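Side-chain contacts in cryptic loci regulator 2 (Schizosaccharomyces pombe 972h-, PDB 5IKJ), which promotes heterochromatic gene silencing upstream of histone deacetylases and is required for nucleosome positioning and for silencing by the SHREC repressor complex: residues T149-Y154 / L187-W192; N392-I397 / P460-M465; T409-I414 / T472-L477. All blocks are in the same frame, centred on the assembly; numbering follows the deposited sequence.

Contact 1. Residues T149-Y154 / L187-W192. With ZN (zinc ion), chain C.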
loop_
_atom_site.group_PDB
_atom_site.type_symbol
_atom_site.label_atom_id
_atom_site.label_comp_id
_atom_site.label_asym_id
_atom_site.label_seq_id
_atom_site.Cartn_x
_atom_site.Cartn_y
_atom_site.Cartn_z
ATOM N N THR A 149 -12.990 18.032 -22.735
ATOM C CA THR A 149 -13.091 18.835 -23.946
ATOM C C THR A 149 -12.754 18.007 -25.179
ATOM O O THR A 149 -11.787 17.244 -25.189
ATOM C CB THR A 149 -12.153 20.046 -23.851
ATOM O OG1 THR A 149 -12.595 20.909 -22.795
ATOM C CG2 THR A 149 -12.120 20.832 -25.163
ATOM N N ASN A 150 -13.580 18.160 -26.215
ATOM C CA ASN A 150 -13.420 17.552 -27.539
ATOM C C ASN A 150 -13.766 16.067 -27.573
ATOM O O ASN A 150 -13.488 15.410 -28.588
ATOM C CB ASN A 150 -12.004 17.742 -28.095
ATOM C CG ASN A 150 -11.760 19.154 -28.588
ATOM O OD1 ASN A 150 -12.456 20.090 -28.195
ATOM N ND2 ASN A 150 -10.774 19.313 -29.463
ATOM N N TYR A 151 -14.362 15.513 -26.521
ATOM C CA TYR A 151 -14.889 14.155 -26.556
ATOM C C TYR A 151 -16.392 14.195 -26.806
ATOM O O TYR A 151 -17.099 15.054 -26.270
ATOM C CB TYR A 151 -14.594 13.410 -25.251
ATOM C CG TYR A 151 -13.193 12.840 -25.174
ATOM C CD1 TYR A 151 -12.117 13.633 -24.798
ATOM C CD2 TYR A 151 -12.948 11.507 -25.479
ATOM C CE1 TYR A 151 -10.837 13.116 -24.728
ATOM C CE2 TYR A 151 -11.670 10.979 -25.411
ATOM C CZ TYR A 151 -10.618 11.789 -25.035
ATOM O OH TYR A 151 -9.343 11.272 -24.966
ATOM N N GLN A 152 -16.874 13.260 -27.625
ATOM C CA GLN A 152 -18.277 13.205 -28.018
ATOM C C GLN A 152 -18.810 11.798 -27.795
ATOM O O GLN A 152 -18.194 10.819 -28.229
ATOM C CB GLN A 152 -18.455 13.615 -29.483
ATOM C CG GLN A 152 -19.905 13.716 -29.933
ATOM C CD GLN A 152 -20.665 14.815 -29.222
ATOM O OE1 GLN A 152 -21.658 14.558 -28.541
ATOM N NE2 GLN A 152 -20.205 16.051 -29.379
ATOM N N LEU A 153 -19.953 11.703 -27.122
ATOM C CA LEU A 153 -20.584 10.426 -26.822
ATOM C C LEU A 153 -21.626 10.084 -27.882
ATOM O O LEU A 153 -22.231 10.967 -28.494
ATOM C CB LEU A 153 -21.237 10.470 -25.439
ATOM C CG LEU A 153 -21.892 9.187 -24.926
ATOM C CD1 LEU A 153 -20.848 8.117 -24.647
ATOM C CD2 LEU A 153 -22.711 9.483 -23.680
ATOM N N TYR A 154 -21.830 8.784 -28.092
ATOM C CA TYR A 154 -22.760 8.304 -29.105
ATOM C C TYR A 154 -23.428 7.023 -28.628
ATOM O O TYR A 154 -22.866 6.273 -27.825
ATOM C CB TYR A 154 -22.061 8.023 -30.441
ATOM C CG TYR A 154 -21.437 9.231 -31.096
ATOM C CD1 TYR A 154 -20.190 9.693 -30.699
ATOM C CD2 TYR A 154 -22.086 9.898 -32.124
ATOM C CE1 TYR A 154 -19.612 10.791 -31.300
ATOM C CE2 TYR A 154 -21.518 10.999 -32.730
ATOM C CZ TYR A 154 -20.280 11.442 -32.315
ATOM O OH TYR A 154 -19.710 12.540 -32.917
ATOM N N LEU A 187 -12.567 4.759 -18.959
ATOM C CA LEU A 187 -12.213 5.141 -17.595
ATOM C C LEU A 187 -10.704 5.156 -17.388
ATOM O O LEU A 187 -10.176 6.039 -16.703
ATOM C CB LEU A 187 -12.873 4.196 -16.593
ATOM C CG LEU A 187 -14.143 4.696 -15.906
ATOM C CD1 LEU A 187 -14.648 3.633 -14.958
ATOM C CD2 LEU A 187 -13.904 6.002 -15.152
ATOM N N HIS A 188 -9.994 4.185 -17.961
ATOM C CA HIS A 188 -8.548 4.137 -17.776
ATOM C C HIS A 188 -7.874 5.353 -18.399
ATOM O O HIS A 188 -6.938 5.913 -17.820
ATOM C CB HIS A 188 -7.990 2.840 -18.359
ATOM C CG HIS A 188 -8.418 1.617 -17.611
ATOM N ND1 HIS A 188 -7.819 1.219 -16.436
ATOM C CD2 HIS A 188 -9.393 0.711 -17.863
ATOM C CE1 HIS A 188 -8.403 0.118 -15.997
ATOM N NE2 HIS A 188 -9.361 -0.211 -16.845
ATOM N N HIS A 189 -8.339 5.780 -19.575
ATOM C CA HIS A 189 -7.820 7.008 -20.167
ATOM C C HIS A 189 -8.246 8.226 -19.357
ATOM O O HIS A 189 -7.448 9.148 -19.149
ATOM C CB HIS A 189 -8.292 7.137 -21.614
ATOM C CG HIS A 189 -7.534 8.158 -22.403
ATOM N ND1 HIS A 189 -6.260 7.936 -22.875
ATOM C CD2 HIS A 189 -7.869 9.410 -22.797
ATOM C CE1 HIS A 189 -5.841 9.004 -23.530
ATOM N NE2 HIS A 189 -6.799 9.913 -23.496
ATOM N N LEU A 190 -9.499 8.251 -18.897
ATOM C CA LEU A 190 -9.946 9.337 -18.031
ATOM C C LEU A 190 -9.056 9.454 -16.802
ATOM O O LEU A 190 -8.664 10.560 -16.410
ATOM C CB LEU A 190 -11.399 9.111 -17.611
ATOM C CG LEU A 190 -11.986 10.156 -16.655
ATOM C CD1 LEU A 190 -12.017 11.528 -17.307
ATOM C CD2 LEU A 190 -13.376 9.751 -16.189
ATOM N N TYR A 191 -8.734 8.321 -16.176
ATOM C CA TYR A 191 -7.906 8.336 -14.978
ATOM C C TYR A 191 -6.497 8.831 -15.286
ATOM O O TYR A 191 -5.875 9.506 -14.460
ATOM C CB TYR A 191 -7.873 6.936 -14.368
ATOM C CG TYR A 191 -6.983 6.797 -13.159
ATOM C CD1 TYR A 191 -7.408 7.220 -11.906
ATOM C CD2 TYR A 191 -5.723 6.226 -13.266
ATOM C CE1 TYR A 191 -6.598 7.087 -10.797
ATOM C CE2 TYR A 191 -4.907 6.088 -12.163
ATOM C CZ TYR A 191 -5.349 6.520 -10.932
ATOM O OH TYR A 191 -4.536 6.385 -9.830
ATOM N N TRP A 192 -5.980 8.506 -16.473
ATOM C CA TRP A 192 -4.672 9.011 -16.878
ATOM C C TRP A 192 -4.702 10.519 -17.091
ATOM O O TRP A 192 -3.726 11.214 -16.788
ATOM C CB TRP A 192 -4.215 8.300 -18.150
ATOM C CG TRP A 192 -2.974 8.874 -18.757
ATOM C CD1 TRP A 192 -1.687 8.633 -18.375
ATOM C CD2 TRP A 192 -2.901 9.781 -19.864
ATOM N NE1 TRP A 192 -0.817 9.337 -19.172
ATOM C CE2 TRP A 192 -1.538 10.050 -20.093
ATOM C CE3 TRP A 192 -3.856 10.395 -20.681
ATOM C CZ2 TRP A 192 -1.104 10.905 -21.105
ATOM C CZ3 TRP A 192 -3.424 11.244 -21.684
ATOM C CH2 TRP A 192 -2.060 11.491 -21.888
HETATM ZN ZN ZN C . -5.162 6.155 -22.663
#
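Tyr-151 reaches across to the imidazole of His-189 with its hydroxyl alone: OH sits 3.2 Å from His-189 CD2, and just as near NE2, but at an angle too poor for a hydrogen bond. The two side chains cross at about a right angle. What ties them is a shared partner outside the pair, Asp-21, whose OD1 is bonded to Tyr-151 OH while OD2 is bonded to His-189 NE2, so one carboxylate settles both polar ends. On the other nitrogen of the ring, ND1 binds the zinc ion at 2.1 Å, and Cys-204, Cys-206 and Cys-209 complete a site of three cysteines and one histidine. The histidine is therefore held at both nitrogens, which fixes the turn of the ring; the carboxylate probably also makes the imidazole a stronger electron donor to the metal. With CG swung away from the backbone N (chi1 -165°), the ring leans off the helix toward the metal, and Trp-192, one turn on, lays its CE3 3.7 Å above the ring plane near the rim. His-174 adds an edge-to-face contact. Further out, the tyrosine leads into strand 152-156, the middle strand of a small antiparallel sheet, and rests on Leu-171 of neighbouring strand 168-172. The histidine belongs to helix 183-195, which packs through Leu-187 and Leu-190 against helix 50-67 and through His-188 and Tyr-191 against helix 214-237.

Contact 2. Residues N392-I397 / P460-M465; sequences NDLCVI and PRRLQM
The guanidinium of Arg-462 has Leu-394 on one face, with CD1 3.5 Å above the plane and shifted toward the rim, while Asp-393 and two waters line its edge in the plane. This is a buried salt bridge between the first turn of helix 461-469 and the loop residue just before strand 394-397, in a region whose family is grouped with the SH3-like folds. NH1 gives Asp-393 OD1 a 2.6 Å bond at 150°, meeting the oxygen nearly along its C-O axis, and the carboxylate lies only 10° from the guanidinium plane. Water 1 joins NH1 to the carbonyl O of Asn-392, and water 2 accepts from Arg-462 NH2 at 2.8 Å beside the same OD1. The arginine gets there fully stretched, its CG opposite the backbone N (chi1 179°) and the chain straight as far as NE, which pairs with Glu-497. Asp-393 in turn offers OD2 to Arg-243, so each of the two charges has a second partner of opposite sign. A leucine in place of Arg-462 would probably leave Glu-497 without this positive mate and Asp-393 OD1 facing no charge from the helix. Pro-460 takes the N-cap position, and an acidic side chain of a second protein chain accepts a hydrogen bond from Arg-461 N. Leu-394 CD1 meets both CD of Arg-462 and, at 3.7 Å, CD2 of Leu-463.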
loop_
_atom_site.group_PDB
_atom_site.type_symbol
_atom_site.label_atom_id
_atom_site.label_comp_id
_atom_site.label_asym_id
_atom_site.label_seq_id
_atom_site.Cartn_x
_atom_site.Cartn_y
_atom_site.Cartn_z
ATOM N N ASN A 392 7.872 4.999 5.939
ATOM C CA ASN A 392 6.915 5.514 6.921
ATOM C C ASN A 392 6.820 4.587 8.124
ATOM O O ASN A 392 5.953 4.789 8.991
ATOM C CB ASN A 392 5.520 5.709 6.316
ATOM C CG ASN A 392 4.673 6.693 7.097
ATOM O OD1 ASN A 392 5.150 7.753 7.504
ATOM N ND2 ASN A 392 3.408 6.348 7.312
ATOM N N ASP A 393 7.684 3.581 8.210
ATOM C CA ASP A 393 7.660 2.584 9.268
ATOM C C ASP A 393 8.630 2.977 10.381
ATOM O O ASP A 393 9.385 3.946 10.271
ATOM C CB ASP A 393 8.014 1.211 8.688
ATOM C CG ASP A 393 7.732 0.072 9.645
ATOM O OD1 ASP A 393 6.991 0.277 10.631
ATOM O OD2 ASP A 393 8.254 -1.035 9.405
ATOM N N LEU A 394 8.594 2.212 11.472
ATOM C CA LEU A 394 9.486 2.407 12.609
ATOM C C LEU A 394 10.369 1.177 12.757
ATOM O O LEU A 394 9.862 0.052 12.815
ATOM C CB LEU A 394 8.690 2.649 13.895
ATOM C CG LEU A 394 7.573 3.690 13.793
ATOM C CD1 LEU A 394 6.743 3.718 15.066
ATOM C CD2 LEU A 394 8.146 5.069 13.493
ATOM N N CYS A 395 11.684 1.390 12.818
ATOM C CA CYS A 395 12.635 0.290 12.884
ATOM C C CYS A 395 13.717 0.592 13.911
ATOM O O CYS A 395 14.035 1.752 14.186
ATOM C CB CYS A 395 13.283 0.026 11.517
ATOM S SG CYS A 395 14.466 1.297 10.997
ATOM N N VAL A 396 14.279 -0.474 14.472
ATOM C CA VAL A 396 15.395 -0.386 15.406
ATOM C C VAL A 396 16.693 -0.407 14.612
ATOM O O VAL A 396 16.820 -1.138 13.624
ATOM C CB VAL A 396 15.343 -1.544 16.424
ATOM C CG1 VAL A 396 16.525 -1.481 17.383
ATOM C CG2 VAL A 396 14.029 -1.522 17.195
ATOM N N ILE A 397 17.666 0.396 15.045
ATOM C CA ILE A 397 18.965 0.466 14.391
ATOM C C ILE A 397 20.056 0.358 15.447
ATOM O O ILE A 397 19.849 0.656 16.625
ATOM C CB ILE A 397 19.148 1.762 13.568
ATOM C CG1 ILE A 397 19.150 2.992 14.485
ATOM C CG2 ILE A 397 18.059 1.869 12.508
ATOM C CD1 ILE A 397 19.445 4.294 13.773
ATOM N N PRO A 460 3.551 11.066 13.844
ATOM C CA PRO A 460 2.709 10.271 12.949
ATOM C C PRO A 460 1.557 9.637 13.713
ATOM O O PRO A 460 1.618 9.425 14.926
ATOM C CB PRO A 460 3.666 9.208 12.394
ATOM C CG PRO A 460 4.807 9.170 13.351
ATOM C CD PRO A 460 4.931 10.557 13.897
ATOM N N ARG A 461 0.485 9.340 12.975
ATOM C CA ARG A 461 -0.722 8.808 13.599
ATOM C C ARG A 461 -0.413 7.575 14.439
ATOM O O ARG A 461 -0.979 7.391 15.522
ATOM C CB ARG A 461 -1.758 8.476 12.527
ATOM C CG ARG A 461 -3.161 8.279 13.071
ATOM C CD ARG A 461 -3.711 6.916 12.701
ATOM N NE ARG A 461 -5.011 6.671 13.317
ATOM C CZ ARG A 461 -5.572 5.472 13.435
ATOM N NH1 ARG A 461 -4.944 4.392 12.987
ATOM N NH2 ARG A 461 -6.760 5.349 14.009
ATOM N N ARG A 462 0.487 6.719 13.952
ATOM C CA ARG A 462 0.845 5.508 14.684
ATOM C C ARG A 462 1.323 5.838 16.093
ATOM O O ARG A 462 0.889 5.217 17.069
ATOM C CB ARG A 462 1.916 4.741 13.907
ATOM C CG ARG A 462 2.413 3.464 14.563
ATOM C CD ARG A 462 3.474 2.817 13.684
ATOM N NE ARG A 462 3.880 1.493 14.143
ATOM C CZ ARG A 462 4.792 0.743 13.531
ATOM N NH1 ARG A 462 5.396 1.188 12.435
ATOM N NH2 ARG A 462 5.106 -0.452 14.010
ATOM N N LEU A 463 2.221 6.818 16.221
ATOM C CA LEU A 463 2.748 7.173 17.534
ATOM C C LEU A 463 1.746 7.976 18.356
ATOM O O LEU A 463 1.729 7.859 19.587
ATOM C CB LEU A 463 4.055 7.953 17.385
ATOM C CG LEU A 463 5.262 7.160 16.876
ATOM C CD1 LEU A 463 6.485 8.059 16.768
ATOM C CD2 LEU A 463 5.569 5.964 17.772
ATOM N N GLN A 464 0.913 8.793 17.708
ATOM C CA GLN A 464 -0.162 9.465 18.429
ATOM C C GLN A 464 -1.051 8.457 19.144
ATOM O O GLN A 464 -1.476 8.686 20.281
ATOM C CB GLN A 464 -0.999 10.311 17.469
ATOM C CG GLN A 464 -0.286 11.521 16.887
ATOM C CD GLN A 464 -1.145 12.265 15.880
ATOM O OE1 GLN A 464 -2.251 11.833 15.553
ATOM N NE2 GLN A 464 -0.639 13.387 15.382
ATOM N N MET A 465 -1.342 7.331 18.488
ATOM C CA MET A 465 -2.212 6.326 19.087
ATOM C C MET A 465 -1.498 5.569 20.199
ATOM O O MET A 465 -2.092 5.287 21.246
ATOM C CB MET A 465 -2.709 5.364 18.007
ATOM C CG MET A 465 -3.679 5.995 17.017
ATOM S SD MET A 465 -5.251 6.481 17.762
ATOM C CE MET A 465 -5.873 4.903 18.341
HETATM O O HOH W 1 4.844 3.844 11.185
HETATM O O HOH W 2 7.145 -1.796 12.714
#

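Contact 3. Residues T409-I414 / T472-L477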
loop_
_atom_site.group_PDB
_atom_site.type_symbol
_atom_site.label_atom_id
_atom_site.label_comp_id
_atom_site.label_asym_id
_atom_site.label_seq_id
_atom_site.Cartn_x
_atom_site.Cartn_y
_atom_site.Cartn_z
ATOM N N THR A 409 18.651 6.770 20.970
ATOM C CA THR A 409 17.766 6.458 19.854
ATOM C C THR A 409 17.065 5.128 20.100
ATOM O O THR A 409 17.718 4.090 20.246
ATOM C CB THR A 409 18.559 6.411 18.548
ATOM O OG1 THR A 409 19.139 7.694 18.290
ATOM C CG2 THR A 409 17.658 6.027 17.379
ATOM N N SER A 410 15.734 5.162 20.139
ATOM C CA SER A 410 14.939 3.948 20.268
ATOM C C SER A 410 14.565 3.364 18.912
ATOM O O SER A 410 14.561 2.140 18.745
ATOM C CB SER A 410 13.670 4.234 21.075
ATOM O OG SER A 410 13.985 4.767 22.350
ATOM N N PHE A 411 14.253 4.218 17.938
ATOM C CA PHE A 411 13.877 3.751 16.611
ATOM C C PHE A 411 14.109 4.863 15.600
ATOM O O PHE A 411 14.189 6.044 15.952
ATOM C CB PHE A 411 12.414 3.295 16.570
ATOM C CG PHE A 411 11.435 4.351 17.006
ATOM C CD1 PHE A 411 11.063 5.372 16.146
ATOM C CD2 PHE A 411 10.878 4.315 18.272
ATOM C CE1 PHE A 411 10.161 6.340 16.545
ATOM C CE2 PHE A 411 9.975 5.281 18.675
ATOM C CZ PHE A 411 9.616 6.294 17.810
ATOM N N MET A 412 14.218 4.465 14.336
ATOM C CA MET A 412 14.205 5.391 13.212
ATOM C C MET A 412 12.806 5.427 12.617
ATOM O O MET A 412 12.196 4.376 12.388
ATOM C CB MET A 412 15.216 4.986 12.137
ATOM C CG MET A 412 15.027 5.714 10.797
ATOM S SD MET A 412 16.132 5.160 9.489
ATOM C CE MET A 412 17.686 5.876 10.019
ATOM N N TYR A 413 12.304 6.632 12.367
ATOM C CA TYR A 413 11.062 6.830 11.621
ATOM C C TYR A 413 11.445 6.962 10.151
ATOM O O TYR A 413 11.935 8.005 9.714
ATOM C CB TYR A 413 10.322 8.054 12.146
ATOM C CG TYR A 413 9.059 8.426 11.401
ATOM C CD1 TYR A 413 8.353 7.491 10.654
ATOM C CD2 TYR A 413 8.574 9.727 11.448
ATOM C CE1 TYR A 413 7.198 7.845 9.976
ATOM C CE2 TYR A 413 7.426 10.089 10.775
ATOM C CZ TYR A 413 6.741 9.146 10.041
ATOM O OH TYR A 413 5.594 9.511 9.370
ATOM N N ILE A 414 11.219 5.894 9.385
ATOM C CA ILE A 414 11.798 5.779 8.052
ATOM C C ILE A 414 11.107 6.746 7.101
ATOM O O ILE A 414 9.873 6.775 6.999
ATOM C CB ILE A 414 11.694 4.332 7.548
ATOM C CG1 ILE A 414 12.455 3.386 8.483
ATOM C CG2 ILE A 414 12.241 4.214 6.127
ATOM C CD1 ILE A 414 12.192 1.917 8.217
ATOM N N THR A 472 3.581 6.101 27.337
ATOM C CA THR A 472 4.825 6.183 26.583
ATOM C C THR A 472 4.861 7.499 25.818
ATOM O O THR A 472 3.873 7.884 25.184
ATOM C CB THR A 472 4.958 4.994 25.627
ATOM O OG1 THR A 472 4.997 3.778 26.384
ATOM C CG2 THR A 472 6.227 5.104 24.791
ATOM N N TYR A 473 6.007 8.175 25.879
ATOM C CA TYR A 473 6.202 9.494 25.295
ATOM C C TYR A 473 7.375 9.437 24.326
ATOM O O TYR A 473 8.371 8.755 24.587
ATOM C CB TYR A 473 6.452 10.521 26.409
ATOM C CG TYR A 473 6.720 11.938 25.958
ATOM C CD1 TYR A 473 5.720 12.707 25.377
ATOM C CD2 TYR A 473 7.965 12.521 26.152
ATOM C CE1 TYR A 473 5.962 14.010 24.979
ATOM C CE2 TYR A 473 8.214 13.819 25.762
ATOM C CZ TYR A 473 7.212 14.560 25.175
ATOM O OH TYR A 473 7.463 15.855 24.785
ATOM N N PHE A 474 7.255 10.147 23.205
ATOM C CA PHE A 474 8.235 10.074 22.128
ATOM C C PHE A 474 8.801 11.455 21.830
ATOM O O PHE A 474 8.061 12.443 21.782
ATOM C CB PHE A 474 7.610 9.477 20.861
ATOM C CG PHE A 474 7.065 8.087 21.050
ATOM C CD1 PHE A 474 7.911 6.990 21.042
ATOM C CD2 PHE A 474 5.708 7.879 21.232
ATOM C CE1 PHE A 474 7.414 5.713 21.216
ATOM C CE2 PHE A 474 5.206 6.603 21.406
ATOM C CZ PHE A 474 6.061 5.519 21.397
ATOM N N ARG A 475 10.118 11.513 21.626
ATOM C CA ARG A 475 10.817 12.754 21.322
ATOM C C ARG A 475 11.834 12.514 20.217
ATOM O O ARG A 475 12.519 11.487 20.204
ATOM C CB ARG A 475 11.541 13.317 22.551
ATOM C CG ARG A 475 10.737 14.321 23.352
ATOM C CD ARG A 475 11.621 15.101 24.320
ATOM N NE ARG A 475 12.579 14.244 25.020
ATOM C CZ ARG A 475 13.848 14.062 24.660
ATOM N NH1 ARG A 475 14.350 14.676 23.596
ATOM N NH2 ARG A 475 14.626 13.259 25.373
ATOM N N CYS A 476 11.930 13.470 19.297
ATOM C CA CYS A 476 12.968 13.443 18.275
ATOM C C CYS A 476 14.281 13.945 18.860
ATOM O O CYS A 476 14.311 14.936 19.595
ATOM C CB CYS A 476 12.559 14.301 17.077
ATOM S SG CYS A 476 13.621 14.112 15.628
ATOM N N LEU A 477 15.372 13.257 18.529
ATOM C CA LEU A 477 16.673 13.533 19.123
ATOM C C LEU A 477 17.496 14.559 18.352
ATOM O O LEU A 477 18.632 14.838 18.753
ATOM C CB LEU A 477 17.490 12.240 19.234
ATOM C CG LEU A 477 17.098 11.188 20.275
ATOM C CD1 LEU A 477 18.138 10.078 20.274
ATOM C CD2 LEU A 477 16.962 11.785 21.668
#
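Phe-411 and Phe-474 meet with their side chains at about a right angle, their ring planes inclined at 61° and the centroids 5.7 Å apart. The approach is uneven: Phe-474 CD1 comes to the edge of the Phe-411 ring, near its plane, whereas from the Phe-474 side the approach is oblique, so this is neither a parallel stack nor a clean T. The touching is done by CE2 of Phe-411, 3.6 Å from CD1 of Phe-474, with CZ close behind. Phe-411 holds its ring in the crowded position between backbone N and carbonyl carbon (chi1 57°), which swings it out of the strand toward the other phenylalanine. There it meets Trp-432 with planes about 15° apart and Trp-495 more steeply, while Leu-463 of helix 461-469 touches both phenylalanines.

At the other end of the contact Thr-409 and Leu-477 meet obliquely. The leucine brings in a single methyl, CD1, 3.3 Å from Thr-409 OG1 and 3.4 Å from Thr-409 N; it can touch both because the hydroxyl stands beside the backbone N. Leu-406 and Lys-408 also pack on this leucine.

The two segments do not pair with each other as strands: 411-419 and 472-476 each run antiparallel to strand 425-436. Ser-410 and Phe-411 both face Trp-432 on that strand, a classic beta bulge. Beside it Phe-411, Phe-474, Trp-432 and Trp-495 pack with Leu-463 between the sheet and helix 461-469, consistent with the SH3-like fold assigned to this family.

In the fold
All three contacts are buried, though Leu-477 of contact 3 is partly exposed, whereas every touching residue of contacts 1 and 2 is buried. Contact 1 stands alone, its centre about 41 Å from that of contact 2 and on the opposite side of the chain's centre; its chemistry is that of a polar second shell round a zinc-binding histidine. Contacts 2 and 3 are neighbours, with centres about 8 Å apart, and their segments alternate along the chain: strands 394-397 and 411-419 pair in one sheet, and helix 461-469 is followed by strand 472-476. Asn-392 OD1 and Tyr-413 OH also join them. Contact 2 brings charge and water to the helix-sheet junction; contact 3 is largely aromatic and apolar.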